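Local coordinates for isochorismatase hydrolase (Alkaliphilus metalliredigens, PDB 3HB7), which is probably a hydrolase of the isochorismatase family, whose precise substrate and reaction are not established, at residues I53-I58 with E93-V98. Sequence-based numbering, arbitrary orientation.
Sequences IHLVHI and EDEYIV
His57 satisfies three polar groups through segment 93-98. His57 N donates to Tyr96 O at 3.0 Å in a nearly straight bond, and His57 O accepts from Val98 N at 2.9 Å. This straight pair, straddling Ile97, sets a parallel register in which His57 lies beside Ile97 and Ile58 beside Val98. Both acceptors also receive a CA-H...O contact: Tyr96 O from Val56 CA, and His57 O from Ile97 CA at 3.4 Å.

The third group is on the imidazole. His57 NE2 donates to Glu95 OE1 at 3.0 Å, but the N-H...O angle of 147° shows a bent bond, and the nitrogen comes from above the carboxylate plane rather than within it. Ring and carboxylate are turned 41° apart. With CG beside its backbone N (chi1 -46°), His57 turns its NE2 edge towards Glu95, whose CB also sits in the ring plane. OE1 is shared further: Gln92 N, its strongest partner, donates to it, and Arg46 forms a salt bridge with it, which probably favours the ionised carboxylate. Glu95 OE2 passes 3.5 Å from Leu55 CD1 and is hydrogen-bonded elsewhere. A leucine in place of Glu95 would probably leave His57 NE2 and Gln92 N without this acceptor and Arg46 without this countercharge.

On the opposite sheet face, Val98 CG2 packs on Val56 CG1 at 4.0 Å, and Val98 runs alongside Ile58. The Tyr96 hydroxyl is bound by Asp110. Across strand 53-60, the backbones of Val56 and Ile58 bond to strand 8-13. The contact thus joins the edge strand 96-100 to the central parallel sheet of the alpha/beta fold of isochorismatase-like hydrolases.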
loop_
_atom_site.group_PDB
_atom_site.type_symbol
_atom_site.label_atom_id
_atom_site.label_comp_id
_atom_site.label_asym_id
_atom_site.label_seq_id
_atom_site.Cartn_x
_atom_site.Cartn_y
_atom_site.Cartn_z
ATOM N N ILE E 53 -33.902 13.402 43.074
ATOM C CA ILE E 53 -32.859 13.541 42.092
ATOM C C ILE E 53 -32.089 14.845 42.119
ATOM O O ILE E 53 -32.646 15.895 41.952
ATOM C CB ILE E 53 -33.428 13.331 40.731
ATOM C CG1 ILE E 53 -33.948 11.907 40.664
ATOM C CG2 ILE E 53 -32.383 13.571 39.709
ATOM C CD1 ILE E 53 -35.009 11.665 39.680
ATOM N N HIS E 54 -30.779 14.743 42.308
ATOM C CA HIS E 54 -29.914 15.893 42.412
ATOM C C HIS E 54 -29.142 16.131 41.148
ATOM O O HIS E 54 -28.819 15.217 40.450
ATOM C CB HIS E 54 -28.890 15.692 43.498
ATOM C CG HIS E 54 -29.458 15.552 44.868
ATOM N ND1 HIS E 54 -28.788 15.972 45.990
ATOM C CD2 HIS E 54 -30.612 15.011 45.303
ATOM C CE1 HIS E 54 -29.509 15.711 47.056
ATOM N NE2 HIS E 54 -30.621 15.128 46.668
ATOM N N LEU E 55 -28.804 17.378 40.900
ATOM C CA LEU E 55 -27.949 17.741 39.809
ATOM C C LEU E 55 -26.605 18.127 40.380
ATOM O O LEU E 55 -26.542 18.907 41.298
ATOM C CB LEU E 55 -28.513 18.942 39.093
ATOM C CG LEU E 55 -29.532 18.739 37.999
ATOM C CD1 LEU E 55 -29.561 19.944 37.115
ATOM C CD2 LEU E 55 -29.217 17.519 37.230
ATOM N N VAL E 56 -25.542 17.550 39.838
ATOM C CA VAL E 56 -24.180 17.860 40.210
ATOM C C VAL E 56 -23.436 18.288 38.973
ATOM O O VAL E 56 -23.436 17.605 37.997
ATOM C CB VAL E 56 -23.513 16.645 40.794
ATOM C CG1 VAL E 56 -22.193 16.978 41.355
ATOM C CG2 VAL E 56 -24.362 16.039 41.809
ATOM N N HIS E 57 -22.795 19.432 39.011
ATOM C CA HIS E 57 -22.091 19.919 37.846
ATOM C C HIS E 57 -20.593 19.834 38.036
ATOM O O HIS E 57 -20.053 20.324 38.998
ATOM C CB HIS E 57 -22.466 21.357 37.533
ATOM C CG HIS E 57 -23.932 21.630 37.577
ATOM N ND1 HIS E 57 -24.702 21.735 36.445
ATOM C CD2 HIS E 57 -24.766 21.839 38.616
ATOM C CE1 HIS E 57 -25.947 21.967 36.787
ATOM N NE2 HIS E 57 -26.013 22.034 38.097
ATOM N N ILE E 58 -19.933 19.191 37.100
ATOM C CA ILE E 58 -18.532 18.939 37.220
ATOM C C ILE E 58 -17.751 19.642 36.155
ATOM O O ILE E 58 -17.987 19.471 34.992
ATOM C CB ILE E 58 -18.287 17.461 37.200
ATOM C CG1 ILE E 58 -19.052 16.850 38.346
ATOM C CG2 ILE E 58 -16.840 17.174 37.378
ATOM C CD1 ILE E 58 -19.216 15.451 38.251
ATOM N N GLU E 93 -28.387 27.939 41.659
ATOM C CA GLU E 93 -28.682 28.062 43.052
ATOM C C GLU E 93 -27.974 27.034 43.867
ATOM O O GLU E 93 -26.787 27.063 44.024
ATOM C CB GLU E 93 -30.178 27.898 43.271
ATOM N N ASP E 94 -28.777 26.144 44.406
ATOM C CA ASP E 94 -28.380 25.090 45.306
ATOM C C ASP E 94 -27.533 23.958 44.752
ATOM O O ASP E 94 -26.905 23.254 45.495
ATOM C CB ASP E 94 -29.621 24.499 45.936
ATOM C CG ASP E 94 -29.475 24.300 47.407
ATOM O OD1 ASP E 94 -29.562 23.146 47.833
ATOM O OD2 ASP E 94 -29.286 25.290 48.130
ATOM N N GLU E 95 -27.561 23.747 43.460
ATOM C CA GLU E 95 -26.951 22.574 42.900
ATOM C C GLU E 95 -25.439 22.520 43.080
ATOM O O GLU E 95 -24.732 23.472 42.826
ATOM C CB GLU E 95 -27.343 22.475 41.448
ATOM C CG GLU E 95 -28.771 22.804 41.250
ATOM C CD GLU E 95 -29.159 22.905 39.822
ATOM O OE1 GLU E 95 -28.422 23.493 39.038
ATOM O OE2 GLU E 95 -30.221 22.399 39.490
ATOM N N TYR E 96 -24.967 21.379 43.549
ATOM C CA TYR E 96 -23.568 21.193 43.875
ATOM C C TYR E 96 -22.636 21.269 42.692
ATOM O O TYR E 96 -22.951 20.843 41.611
ATOM C CB TYR E 96 -23.352 19.888 44.623
ATOM C CG TYR E 96 -22.138 19.935 45.485
ATOM C CD1 TYR E 96 -22.040 20.859 46.484
ATOM C CD2 TYR E 96 -21.071 19.083 45.284
ATOM C CE1 TYR E 96 -20.960 20.937 47.256
ATOM C CE2 TYR E 96 -19.980 19.147 46.073
ATOM C CZ TYR E 96 -19.925 20.090 47.064
ATOM O OH TYR E 96 -18.859 20.237 47.889
ATOM N N ILE E 97 -21.473 21.828 42.930
ATOM C CA ILE E 97 -20.457 21.926 41.926
ATOM C C ILE E 97 -19.178 21.239 42.370
ATOM O O ILE E 97 -18.761 21.400 43.478
ATOM C CB ILE E 97 -20.204 23.373 41.566
ATOM C CG1 ILE E 97 -21.494 23.988 41.061
ATOM C CG2 ILE E 97 -19.161 23.493 40.508
ATOM C CD1 ILE E 97 -21.400 25.409 40.787
ATOM N N VAL E 98 -18.576 20.465 41.484
ATOM C CA VAL E 98 -17.298 19.865 41.747
ATOM C C VAL E 98 -16.280 20.297 40.733
ATOM O O VAL E 98 -16.517 20.251 39.564
ATOM C CB VAL E 98 -17.368 18.367 41.715
ATOM C CG1 VAL E 98 -16.088 17.774 42.202
ATOM C CG2 VAL E 98 -18.474 17.889 42.519
#